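Local coordinates for protein enoyl-CoA hydratase, EchA3 (Mycobacterium marinum M, PDB 3R6H) that probably acts as a lyase of the enoyl-CoA hydratase/isomerase (crotonase) family in lipid metabolism, at residues Val7-Asp12 against Asp44-Gly49; Ile15-Met20 against Ala50-Gly55; His57-Gly62 against Thr103-Ala108; Lys96-Ala101 against Ser116-Val121; Gly110-Cys115 against Val128-Val133. All blocks are in the same frame, centred on the assembly; numbering follows the deposited sequence.

Contact 1 of 5, residues Val7-Asp12 against Asp44-Gly49; sequences VTYTHD and DRDNVG
Two aromatic side chains of one strand take hold of a single carboxylate in different ways: Y9 meets D46 at its ring edge, and H11 lies flat against it. The Y9 hydroxyl donates to D46 through OH and OD2, 2.7 Å apart, using the anti lone pair of that oxygen. Tyrosine and carboxylate approach from opposite directions with their planes 25° apart, and OD2 lies close to the plane of the phenol ring. H11 instead stacks on the acid, its imidazole turned just 13° from the carboxylate plane. D46 CB stands 3.8 Å from the centroid of the H11 ring, almost on the ring normal, a CH-pi contact. Although H11 ND1 comes within 3.5 Å of D46 OD2, the angle is too poor for a hydrogen bond; this pair is held by stacking. Both rings reach across because each has CG anti to the backbone N (chi1 177° for H11). V48 CG1 touches both side chains, 3.6 Å from Y9 OH and 3.9 Å from H11 CD2. The acid is positioned by the end of helix 30-46, where N47, with positive phi, gives one of the two bonds back into the last turn, N47 N to D44 O, of a Schellman motif. The whole is a helix C-terminus packed on an edge strand, within this chain, of the main sheet in a crotonase fold.

Contact 2 of 5, residues Ile15-Met20 against Ala50-Gly55; sequences IGVIRM and ALVIAG
I18, M20 and V52 lose the most surface where strand 15-20 pairs with strand 50-54, the two parallel strands of a beta-alpha-beta unit whose connection contains helix 30-46. I18 is gripped through both sides of its peptide: its N donates to V52 O at 2.8 Å, and its carbonyl accepts from A54 N, also with I18 O at 2.8 Å. Its side chain lies alongside that of I53, pointing the same way, and crosses that of L51, where I18 CD1 meets L51 CD1 at 3.7 Å. With CG1 anti to the carbonyl carbon (chi1 -66°), the longer branch of I18 runs back toward L51, on the sheet face where helix 30-46 supplies L36, A39 and I40. V52 belongs to the other face, along with V17 and A54, and helix 186-198 closes over it through A194. Its N and O bond to the residues flanking V17, because V52 N donates to G16 O at 2.9 Å and V52 O receives I18. M20 ends the pairing with a nearly straight bond, M20 N to A54 O at 2.9 Å and 176°, although the donor is tilted 35° from the carbonyl plane. Its chain bends at chi3, bringing CE within 3.7 Å of A54 O. A water links the R19 side chain to the loop residue G55, accepting from R19 NE at 3.1 Å and donating to G55 O at 2.9 Å.

Contact 3 of 5, residues His57-Gly62 against Thr103-Ala108; sequences HRVFSG and TGHAIA
H105 O receives two backbone donors, F60 N at 2.9 Å and S61 N at 3.3 Å; the second lies in the carbonyl plane, the first tilted 32° from it. One step on, I107 N donates to S61 O at 3.0 Å, a parallel pairing of S61 with A106. Because the chain turns a corner at F60, two successive N-H groups can face one carbonyl. Water continues the seam toward the other end: one molecule donates to both H57 O and T103 O, and another donates to R58 O while accepting from H105 N. In crotonase-fold relatives the oxyanion hole takes one backbone N-H from the loop after the strand matching 50-54 and another from the start of the helix matching 109-114; the segments are consistent with that plan. V59 and H105 run side by side across the seam, with V59 CG1 3.6 Å from H105 CD2; within 103-108, I107 CG1 sits 3.7 Å above the middle of that imidazole. The F60 ring, at the corner, brings CD2 4.1 Å from A106 CB and also packs on I100 and L113. Polar side chains look outside the pair: S61 OG bonds to N26 O, and T103 OG1 to N56 O.

Contact 4 of 5, residues Lys96-Ala101 against Ser116-Val121; sequences KPVVIA and SGDHRV
The imidazole of H119 meets V99 at its edge, V99 CG1 lying near the ring plane 4.2 Å from H119 CD2, and the two side chains point the same way from neighbouring parallel strands of the main crotonase-fold sheet. The ring also makes an edge-to-face contact with F197 and bonds through NE2 to E179, and its ND1 pairs with Q158 of the second subunit. The other flat group, the D118 carboxylate, crosses V98 at about a right angle. Its OD2 accepts V98 N at 2.8 Å through the anti lone pair; OD2 also bridges to K209 and OD1 to R213, which would be expected to offset the negative charge. V98 answers with its carbonyl: V98 O takes both D118 N at 2.7 Å and H119 N at 3.2 Å, the latter in the carbonyl plane. D118 thus clamps the strand start through backbone and side chain. Parallel pairing follows, with I100 N to H119 O at 2.8 Å and V121 N to I100 O at 2.9 Å. On the other sheet face, I100 has CG1 anti to its carbonyl carbon (chi1 -48°), which brings I100 CG1 4.0 Å from G117 CA and 4.1 Å from R120 CG.

Contact 5 of 5, residues Gly110-Cys115 against Val128-Val133; sequences GAFLLC and VQANEV. With K (potassium ion), chain B.
F112 turns the edge of its ring to the carboxylate of E132, with E132 OE2 3.3 Å from F112 CE2 and near the ring plane. The two side chains come from opposite directions, and ring and carboxylate are turned 27° from one another. Such an approach sets the negative oxygen against the weakly positive C-H rim of the ring, which is probably mildly favourable. E132 OE2 binds the potassium ion at 2.9 Å, as does a water at 2.6 Å from the metal. E132 reaches both ring and cation because its chain is bent at chi2 (78°), so that OE2 touches the ring edge and the potassium from different directions. Farther round the ring, F112 CE1 touches A130 CB at 4.0 Å, obliquely, so the phenylalanine bridges A130 and E132. The rest of the interface is aliphatic. L114 and V128 cross at about a right angle, L114 CD2 lying 3.7 Å from V128 CG1. V128 CG1 is shared with the helix one turn back, since A111 CB sits 3.9 Å from it; A111 CB is also 3.9 Å from Q129 O. The short helix 109-114 thus presents A111, F112 and L114 to a chain leaving strand 128-129. L114 also packs on A106 of strand 105-107 and I100 of strand 98-102, F112 packs on A143 and L147 of helix 141-150, and V133 meets T208 of the third subunit.

How the contacts relate
Contacts 1, 2 and 4 follow one another across the main sheet. Strands 7-12 and 15-20 pair through T10 and V17, with the centres of contacts 1 and 2 8 Å apart, and L51 O receives V99 N at 2.8 Å, joining contact 2 to contact 4, whose centres are 9 Å apart. K96 NZ adds a tie to contact 1, bonding to N47 OD1 and V48 O. Contacts 3 and 5, with centres 10 Å apart, form the second layer around strands 105-107 and 128-129, where A108 N donates to Q129 O. F60 spans the layers, its CZ 3.5 Å from I100 CG2. Potassium lies at contact 5, about 9 Å from the side chain of I107 in contact 3.

Contact 1 of 5, residues Val7-Asp12 against Asp44-Gly49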
# COMPACT_ATOMS: atom_id res chain seq x y z
N VAL A 7 8.39 28.73 18.31
CA VAL A 7 7.92 28.70 16.92
C VAL A 7 8.10 30.09 16.31
O VAL A 7 7.86 31.11 17.00
CB VAL A 7 6.45 28.23 16.84
CG1 VAL A 7 5.89 28.31 15.41
CG2 VAL A 7 6.35 26.80 17.36
N THR A 8 8.63 30.15 15.08
CA THR A 8 8.72 31.38 14.29
C THR A 8 7.88 31.22 13.05
O THR A 8 7.99 30.21 12.34
CB THR A 8 10.16 31.72 13.90
OG1 THR A 8 10.96 31.84 15.08
CG2 THR A 8 10.23 33.05 13.11
N TYR A 9 7.01 32.19 12.82
CA TYR A 9 6.17 32.23 11.64
C TYR A 9 6.59 33.37 10.72
O TYR A 9 6.77 34.52 11.17
CB TYR A 9 4.69 32.42 12.01
CG TYR A 9 3.81 32.74 10.81
CD1 TYR A 9 3.45 31.75 9.90
CD2 TYR A 9 3.32 34.01 10.59
CE1 TYR A 9 2.65 32.03 8.79
CE2 TYR A 9 2.52 34.30 9.49
CZ TYR A 9 2.18 33.31 8.60
OH TYR A 9 1.38 33.60 7.51
N THR A 10 6.76 33.06 9.44
CA THR A 10 7.02 34.06 8.41
C THR A 10 6.09 33.86 7.21
O THR A 10 5.71 32.74 6.87
CB THR A 10 8.51 34.10 7.99
OG1 THR A 10 8.99 32.81 7.63
CG2 THR A 10 9.38 34.62 9.14
N HIS A 11 5.70 34.98 6.60
CA HIS A 11 4.72 35.03 5.53
C HIS A 11 5.52 35.56 4.35
O HIS A 11 6.02 36.69 4.37
CB HIS A 11 3.58 36.01 5.93
CG HIS A 11 2.53 36.20 4.87
ND1 HIS A 11 1.77 37.35 4.78
CD2 HIS A 11 2.12 35.40 3.86
CE1 HIS A 11 0.93 37.23 3.77
NE2 HIS A 11 1.13 36.06 3.18
N ASP A 12 5.65 34.74 3.32
CA ASP A 12 6.58 35.00 2.24
C ASP A 12 5.84 34.86 0.93
O ASP A 12 5.76 33.75 0.33
CB ASP A 12 7.76 34.01 2.30
N ASP A 44 -3.58 31.11 8.72
CA ASP A 44 -4.99 31.15 8.36
C ASP A 44 -5.41 32.62 8.13
O ASP A 44 -6.04 32.95 7.13
CB ASP A 44 -5.87 30.55 9.46
CG ASP A 44 -5.75 29.03 9.58
OD1 ASP A 44 -5.14 28.39 8.69
OD2 ASP A 44 -6.29 28.50 10.57
N ARG A 45 -5.00 33.48 9.06
CA ARG A 45 -5.26 34.92 8.96
C ARG A 45 -4.72 35.53 7.67
O ARG A 45 -5.40 36.35 7.04
CB ARG A 45 -4.66 35.65 10.15
CG ARG A 45 -5.43 35.44 11.43
CD ARG A 45 -5.14 36.55 12.44
NE ARG A 45 -3.78 36.50 12.97
CZ ARG A 45 -3.37 35.72 13.98
NH1 ARG A 45 -4.22 34.91 14.59
NH2 ARG A 45 -2.11 35.77 14.38
N ASP A 46 -3.50 35.12 7.28
CA ASP A 46 -2.87 35.56 6.04
C ASP A 46 -3.40 34.87 4.78
O ASP A 46 -3.06 35.28 3.67
CB ASP A 46 -1.34 35.40 6.13
CG ASP A 46 -0.71 36.37 7.11
OD1 ASP A 46 -1.32 37.44 7.33
OD2 ASP A 46 0.37 36.06 7.67
N ASN A 47 -4.23 33.84 4.95
CA ASN A 47 -4.79 33.08 3.83
C ASN A 47 -3.67 32.64 2.89
O ASN A 47 -3.74 32.83 1.68
CB ASN A 47 -5.85 33.88 3.07
CG ASN A 47 -6.66 33.01 2.11
OD1 ASN A 47 -6.88 31.82 2.35
ND2 ASN A 47 -7.11 33.61 1.00
N VAL A 48 -2.62 32.06 3.48
CA VAL A 48 -1.46 31.63 2.67
C VAL A 48 -1.86 30.60 1.60
O VAL A 48 -2.81 29.84 1.79
CB VAL A 48 -0.33 31.05 3.54
CG1 VAL A 48 0.18 32.09 4.51
CG2 VAL A 48 -0.78 29.78 4.28
N GLY A 49 -1.14 30.60 0.49
CA GLY A 49 -1.37 29.65 -0.61
C GLY A 49 -0.91 28.23 -0.29
O GLY A 49 -1.44 27.29 -0.84

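Contact 2 of 5, residues Ile15-Met20 against Ala50-Gly55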
# COMPACT_ATOMS: atom_id res chain seq x y z
N ILE A 15 3.41 31.86 0.40
CA ILE A 15 3.47 30.78 1.42
C ILE A 15 3.65 31.30 2.85
O ILE A 15 4.08 32.45 3.08
CB ILE A 15 4.57 29.75 1.05
CG1 ILE A 15 5.98 30.30 1.29
CG2 ILE A 15 4.42 29.29 -0.39
CD1 ILE A 15 7.08 29.23 1.04
N GLY A 16 3.31 30.46 3.82
CA GLY A 16 3.63 30.67 5.22
C GLY A 16 4.71 29.67 5.58
O GLY A 16 4.71 28.55 5.06
N VAL A 17 5.64 30.07 6.44
CA VAL A 17 6.70 29.16 6.90
C VAL A 17 6.69 29.16 8.42
O VAL A 17 6.81 30.23 9.05
CB VAL A 17 8.10 29.59 6.40
CG1 VAL A 17 9.21 28.67 6.96
CG2 VAL A 17 8.13 29.62 4.90
N ILE A 18 6.55 27.97 9.00
CA ILE A 18 6.52 27.79 10.45
C ILE A 18 7.76 26.97 10.84
O ILE A 18 7.92 25.82 10.41
CB ILE A 18 5.24 27.09 10.90
CG1 ILE A 18 4.04 28.00 10.63
CG2 ILE A 18 5.34 26.58 12.38
CD1 ILE A 18 2.72 27.35 10.95
N ARG A 19 8.64 27.56 11.65
CA ARG A 19 9.89 26.88 12.03
C ARG A 19 9.90 26.61 13.55
O ARG A 19 9.80 27.52 14.35
CB ARG A 19 11.12 27.72 11.62
CG ARG A 19 11.30 27.89 10.10
CD ARG A 19 12.47 28.84 9.71
NE ARG A 19 13.80 28.23 9.91
CZ ARG A 19 14.96 28.81 9.56
NH1 ARG A 19 14.97 30.01 8.99
NH2 ARG A 19 16.11 28.18 9.79
N MET A 20 10.01 25.33 13.92
CA MET A 20 10.15 24.92 15.31
C MET A 20 11.60 24.97 15.78
O MET A 20 12.49 24.37 15.18
CB MET A 20 9.65 23.48 15.52
CG MET A 20 8.23 23.26 15.15
SD MET A 20 7.70 21.57 15.55
CE MET A 20 8.44 20.69 14.16
N ALA A 50 0.09 28.11 0.58
CA ALA A 50 0.66 26.84 1.04
C ALA A 50 1.45 27.10 2.33
O ALA A 50 1.83 28.24 2.62
CB ALA A 50 1.56 26.23 -0.07
N LEU A 51 1.67 26.06 3.13
CA LEU A 51 2.27 26.20 4.44
C LEU A 51 3.42 25.20 4.58
O LEU A 51 3.22 24.01 4.32
CB LEU A 51 1.21 25.90 5.50
CG LEU A 51 1.59 26.03 6.95
CD1 LEU A 51 2.09 27.48 7.26
CD2 LEU A 51 0.39 25.62 7.84
N VAL A 52 4.56 25.67 5.05
CA VAL A 52 5.73 24.86 5.35
C VAL A 52 5.85 24.71 6.87
O VAL A 52 5.76 25.72 7.62
CB VAL A 52 7.00 25.49 4.78
CG1 VAL A 52 8.26 24.73 5.24
CG2 VAL A 52 6.93 25.58 3.25
N ILE A 53 6.04 23.48 7.34
CA ILE A 53 6.39 23.22 8.75
C ILE A 53 7.79 22.65 8.79
O ILE A 53 8.03 21.61 8.15
CB ILE A 53 5.44 22.17 9.41
CG1 ILE A 53 3.96 22.47 9.16
CG2 ILE A 53 5.77 21.99 10.89
CD1 ILE A 53 3.50 23.77 9.75
N ALA A 54 8.70 23.30 9.54
CA ALA A 54 10.11 22.93 9.61
C ALA A 54 10.54 22.69 11.05
O ALA A 54 9.92 23.22 11.97
CB ALA A 54 11.03 24.03 8.97
N GLY A 55 11.61 21.92 11.22
CA GLY A 55 12.23 21.75 12.52
C GLY A 55 13.39 22.72 12.67
O GLY A 55 13.40 23.79 12.03
O HOH W 1 14.28 25.16 9.69

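Contact 3 of 5, residues His57-Gly62 against Thr103-Ala108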
# COMPACT_ATOMS: atom_id res chain seq x y z
N HIS A 57 17.97 22.85 13.25
CA HIS A 57 19.12 22.27 12.55
C HIS A 57 19.52 20.87 12.98
O HIS A 57 20.27 20.21 12.26
CB HIS A 57 20.32 23.23 12.59
CG HIS A 57 20.27 24.22 11.49
ND1 HIS A 57 19.42 25.30 11.51
CD2 HIS A 57 20.90 24.26 10.28
CE1 HIS A 57 19.54 25.98 10.38
NE2 HIS A 57 20.43 25.37 9.62
N ARG A 58 19.04 20.41 14.12
CA ARG A 58 19.42 19.11 14.62
C ARG A 58 18.34 18.06 14.54
O ARG A 58 18.66 16.86 14.50
CB ARG A 58 19.93 19.24 16.04
CG ARG A 58 21.30 19.96 16.04
CD ARG A 58 21.73 20.34 17.44
NE ARG A 58 20.81 21.31 18.03
CZ ARG A 58 19.80 21.02 18.85
NH1 ARG A 58 19.54 19.75 19.19
NH2 ARG A 58 19.03 22.01 19.30
N VAL A 59 17.07 18.48 14.54
CA VAL A 59 15.94 17.54 14.52
C VAL A 59 14.74 18.14 13.80
O VAL A 59 14.59 19.34 13.74
CB VAL A 59 15.41 17.16 15.95
CG1 VAL A 59 16.52 16.56 16.86
CG2 VAL A 59 14.74 18.38 16.66
N PHE A 60 13.84 17.29 13.31
CA PHE A 60 12.49 17.74 13.06
C PHE A 60 11.76 17.87 14.41
O PHE A 60 11.46 18.97 14.88
CB PHE A 60 11.73 16.83 12.10
CG PHE A 60 10.35 17.32 11.80
CD1 PHE A 60 10.17 18.54 11.13
CD2 PHE A 60 9.23 16.60 12.18
CE1 PHE A 60 8.88 19.04 10.86
CE2 PHE A 60 7.95 17.08 11.93
CZ PHE A 60 7.76 18.30 11.27
N SER A 61 11.52 16.73 15.06
CA SER A 61 11.03 16.68 16.43
C SER A 61 11.30 15.32 17.05
O SER A 61 11.15 14.29 16.39
CB SER A 61 9.54 17.01 16.50
OG SER A 61 9.02 16.80 17.81
N GLY A 62 11.69 15.30 18.32
CA GLY A 62 11.93 14.03 19.01
C GLY A 62 10.68 13.38 19.53
O GLY A 62 10.75 12.27 20.05
N THR A 103 13.95 18.57 8.85
CA THR A 103 15.31 19.11 8.92
C THR A 103 16.25 18.31 9.81
O THR A 103 17.43 18.69 10.01
CB THR A 103 15.26 20.59 9.39
OG1 THR A 103 14.42 20.69 10.55
CG2 THR A 103 14.71 21.46 8.26
N GLY A 104 15.76 17.20 10.34
CA GLY A 104 16.56 16.25 11.10
C GLY A 104 15.67 15.09 11.46
O GLY A 104 14.63 14.92 10.82
N HIS A 105 16.04 14.32 12.47
CA HIS A 105 15.23 13.12 12.77
C HIS A 105 13.81 13.39 13.24
O HIS A 105 13.52 14.43 13.79
CB HIS A 105 15.98 12.10 13.62
CG HIS A 105 16.02 12.36 15.08
ND1 HIS A 105 16.68 11.50 15.94
CD2 HIS A 105 15.46 13.31 15.87
CE1 HIS A 105 16.55 11.93 17.18
NE2 HIS A 105 15.84 13.04 17.16
N ALA A 106 12.91 12.44 12.97
CA ALA A 106 11.50 12.57 13.33
C ALA A 106 11.11 11.31 14.06
O ALA A 106 11.04 10.25 13.46
CB ALA A 106 10.61 12.75 12.08
N ILE A 107 10.87 11.44 15.37
CA ILE A 107 10.66 10.28 16.24
C ILE A 107 9.29 10.36 16.90
O ILE A 107 8.88 11.43 17.42
CB ILE A 107 11.75 10.18 17.35
CG1 ILE A 107 13.15 10.17 16.75
CG2 ILE A 107 11.51 8.95 18.24
CD1 ILE A 107 13.42 9.00 15.82
N ALA A 108 8.57 9.23 16.85
CA ALA A 108 7.31 9.05 17.59
C ALA A 108 6.32 10.15 17.17
O ALA A 108 6.02 10.25 15.98
CB ALA A 108 7.57 9.01 19.09
O HOH W 2 19.83 17.80 11.19
O HOH W 3 18.63 14.43 13.29

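Contact 4 of 5, residues Lys96-Ala101 against Ser116-Val121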
# COMPACT_ATOMS: atom_id res chain seq x y z
N LYS A 96 -5.08 24.11 2.33
CA LYS A 96 -4.01 24.47 1.40
C LYS A 96 -2.97 23.37 1.46
O LYS A 96 -2.90 22.61 2.45
CB LYS A 96 -3.32 25.77 1.78
CG LYS A 96 -4.27 26.91 2.29
CD LYS A 96 -5.20 27.37 1.20
CE LYS A 96 -6.17 28.45 1.70
NZ LYS A 96 -5.46 29.67 2.07
N PRO A 97 -2.11 23.29 0.43
CA PRO A 97 -1.02 22.32 0.53
C PRO A 97 -0.07 22.58 1.72
O PRO A 97 0.28 23.74 1.97
CB PRO A 97 -0.28 22.48 -0.80
CG PRO A 97 -1.37 22.96 -1.76
CD PRO A 97 -2.14 23.95 -0.89
N VAL A 98 0.34 21.51 2.40
CA VAL A 98 1.26 21.59 3.55
C VAL A 98 2.51 20.81 3.19
O VAL A 98 2.43 19.65 2.78
CB VAL A 98 0.61 20.98 4.80
CG1 VAL A 98 1.60 20.98 5.99
CG2 VAL A 98 -0.72 21.75 5.12
N VAL A 99 3.65 21.46 3.31
CA VAL A 99 4.93 20.81 3.01
C VAL A 99 5.74 20.73 4.30
O VAL A 99 5.87 21.71 5.06
CB VAL A 99 5.71 21.58 1.92
CG1 VAL A 99 7.02 20.89 1.59
CG2 VAL A 99 4.85 21.81 0.66
N ILE A 100 6.26 19.54 4.60
CA ILE A 100 7.09 19.36 5.78
C ILE A 100 8.58 19.40 5.38
O ILE A 100 9.05 18.62 4.53
CB ILE A 100 6.80 18.01 6.51
CG1 ILE A 100 5.30 17.78 6.72
CG2 ILE A 100 7.62 17.89 7.84
CD1 ILE A 100 4.63 18.84 7.62
N ALA A 101 9.32 20.34 5.99
CA ALA A 101 10.76 20.37 5.89
C ALA A 101 11.30 19.58 7.08
O ALA A 101 11.42 20.08 8.20
CB ALA A 101 11.27 21.81 5.90
N SER A 116 1.74 14.13 8.59
CA SER A 116 0.52 14.92 8.59
C SER A 116 0.49 16.00 7.51
O SER A 116 -0.51 16.69 7.41
CB SER A 116 0.27 15.55 9.98
OG SER A 116 0.25 14.55 11.01
N GLY A 117 1.54 16.10 6.68
CA GLY A 117 1.57 17.05 5.56
C GLY A 117 1.40 16.39 4.21
O GLY A 117 1.53 15.16 4.05
N ASP A 118 1.21 17.22 3.18
CA ASP A 118 0.97 16.70 1.82
C ASP A 118 2.24 16.22 1.10
O ASP A 118 2.18 15.28 0.29
CB ASP A 118 0.28 17.76 0.98
CG ASP A 118 -1.09 18.11 1.52
OD1 ASP A 118 -2.02 17.31 1.36
OD2 ASP A 118 -1.21 19.17 2.19
N HIS A 119 3.35 16.90 1.38
CA HIS A 119 4.62 16.61 0.73
C HIS A 119 5.69 16.73 1.82
O HIS A 119 5.73 17.73 2.57
CB HIS A 119 4.92 17.59 -0.41
CG HIS A 119 6.16 17.26 -1.19
ND1 HIS A 119 6.25 16.13 -1.97
CD2 HIS A 119 7.35 17.89 -1.30
CE1 HIS A 119 7.44 16.08 -2.54
NE2 HIS A 119 8.14 17.13 -2.14
N ARG A 120 6.53 15.70 1.89
CA ARG A 120 7.51 15.57 2.97
C ARG A 120 8.92 15.44 2.42
O ARG A 120 9.22 14.48 1.71
CB ARG A 120 7.14 14.35 3.79
CG ARG A 120 5.80 14.39 4.43
CD ARG A 120 5.32 13.02 4.79
NE ARG A 120 5.14 12.18 3.62
CZ ARG A 120 4.79 10.90 3.67
NH1 ARG A 120 4.62 10.30 4.86
NH2 ARG A 120 4.63 10.20 2.57
N VAL A 121 9.78 16.41 2.75
CA VAL A 121 11.16 16.51 2.26
C VAL A 121 12.12 16.23 3.42
O VAL A 121 12.02 16.85 4.50
CB VAL A 121 11.46 17.90 1.69
CG1 VAL A 121 12.86 17.95 1.12
CG2 VAL A 121 10.43 18.31 0.60

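Contact 5 of 5, residues Gly110-Cys115 against Val128-Val133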
# COMPACT_ATOMS: atom_id res chain seq x y z
N GLY A 110 6.92 13.10 16.48
CA GLY A 110 7.58 13.84 15.42
C GLY A 110 7.36 13.16 14.06
O GLY A 110 7.18 13.83 13.04
N ALA A 111 7.40 11.84 14.06
CA ALA A 111 7.09 11.06 12.85
C ALA A 111 5.61 11.19 12.46
O ALA A 111 5.26 11.25 11.28
CB ALA A 111 7.49 9.56 13.06
N PHE A 112 4.71 11.19 13.43
CA PHE A 112 3.29 11.34 13.11
C PHE A 112 3.01 12.73 12.55
O PHE A 112 2.24 12.85 11.59
CB PHE A 112 2.39 11.01 14.30
CG PHE A 112 2.76 9.75 15.01
CD1 PHE A 112 3.19 8.61 14.32
CD2 PHE A 112 2.68 9.69 16.40
CE1 PHE A 112 3.58 7.46 15.00
CE2 PHE A 112 3.06 8.55 17.07
CZ PHE A 112 3.51 7.43 16.40
N LEU A 113 3.66 13.76 13.11
CA LEU A 113 3.58 15.12 12.58
C LEU A 113 4.12 15.17 11.13
O LEU A 113 3.48 15.78 10.26
CB LEU A 113 4.32 16.11 13.52
CG LEU A 113 4.24 17.58 13.12
CD1 LEU A 113 2.79 17.99 13.16
CD2 LEU A 113 5.08 18.47 14.08
N LEU A 114 5.27 14.54 10.90
CA LEU A 114 5.89 14.46 9.57
C LEU A 114 4.87 13.87 8.56
O LEU A 114 4.70 14.38 7.46
CB LEU A 114 7.16 13.59 9.62
CG LEU A 114 7.75 13.15 8.30
CD1 LEU A 114 8.25 14.40 7.53
CD2 LEU A 114 8.87 12.11 8.58
N CYS A 115 4.16 12.82 8.98
CA CYS A 115 3.15 12.15 8.15
C CYS A 115 1.82 12.93 8.01
O CYS A 115 0.87 12.44 7.35
CB CYS A 115 2.85 10.79 8.73
SG CYS A 115 4.17 9.58 8.45
N VAL A 128 13.68 8.26 10.75
CA VAL A 128 12.25 8.42 10.98
C VAL A 128 11.80 7.12 11.64
O VAL A 128 12.05 6.05 11.12
CB VAL A 128 11.44 8.65 9.69
CG1 VAL A 128 9.95 8.88 10.05
CG2 VAL A 128 12.04 9.84 8.87
N GLN A 129 11.21 7.22 12.82
CA GLN A 129 10.93 6.05 13.64
C GLN A 129 9.82 6.30 14.62
O GLN A 129 9.80 7.32 15.28
CB GLN A 129 12.18 5.68 14.44
CG GLN A 129 12.03 4.39 15.23
CD GLN A 129 13.11 4.20 16.29
OE1 GLN A 129 13.79 5.14 16.70
NE2 GLN A 129 13.22 2.96 16.78
N ALA A 130 8.87 5.39 14.66
CA ALA A 130 7.90 5.32 15.76
C ALA A 130 8.53 4.35 16.78
O ALA A 130 8.42 3.15 16.65
CB ALA A 130 6.55 4.79 15.26
N ASN A 131 9.23 4.90 17.76
CA ASN A 131 10.00 4.10 18.67
C ASN A 131 9.24 3.61 19.89
O ASN A 131 9.83 3.01 20.76
CB ASN A 131 11.24 4.88 19.13
CG ASN A 131 10.92 6.00 20.11
OD1 ASN A 131 9.85 6.60 20.06
ND2 ASN A 131 11.89 6.30 21.02
N GLU A 132 7.93 3.82 19.91
CA GLU A 132 7.11 3.52 21.07
C GLU A 132 7.33 2.12 21.63
O GLU A 132 7.58 1.95 22.82
CB GLU A 132 5.64 3.71 20.73
CG GLU A 132 5.13 5.14 20.68
CD GLU A 132 5.45 5.98 19.42
OE1 GLU A 132 6.24 5.56 18.57
OE2 GLU A 132 4.89 7.11 19.34
N VAL A 133 7.28 1.11 20.77
CA VAL A 133 7.33 -0.28 21.26
C VAL A 133 8.70 -0.57 21.89
O VAL A 133 8.80 -1.37 22.82
CB VAL A 133 6.98 -1.26 20.09
CG1 VAL A 133 7.44 -2.69 20.34
CG2 VAL A 133 5.46 -1.19 19.75
K K B . 2.90 7.96 21.19
O HOH W 4 5.02 8.90 22.33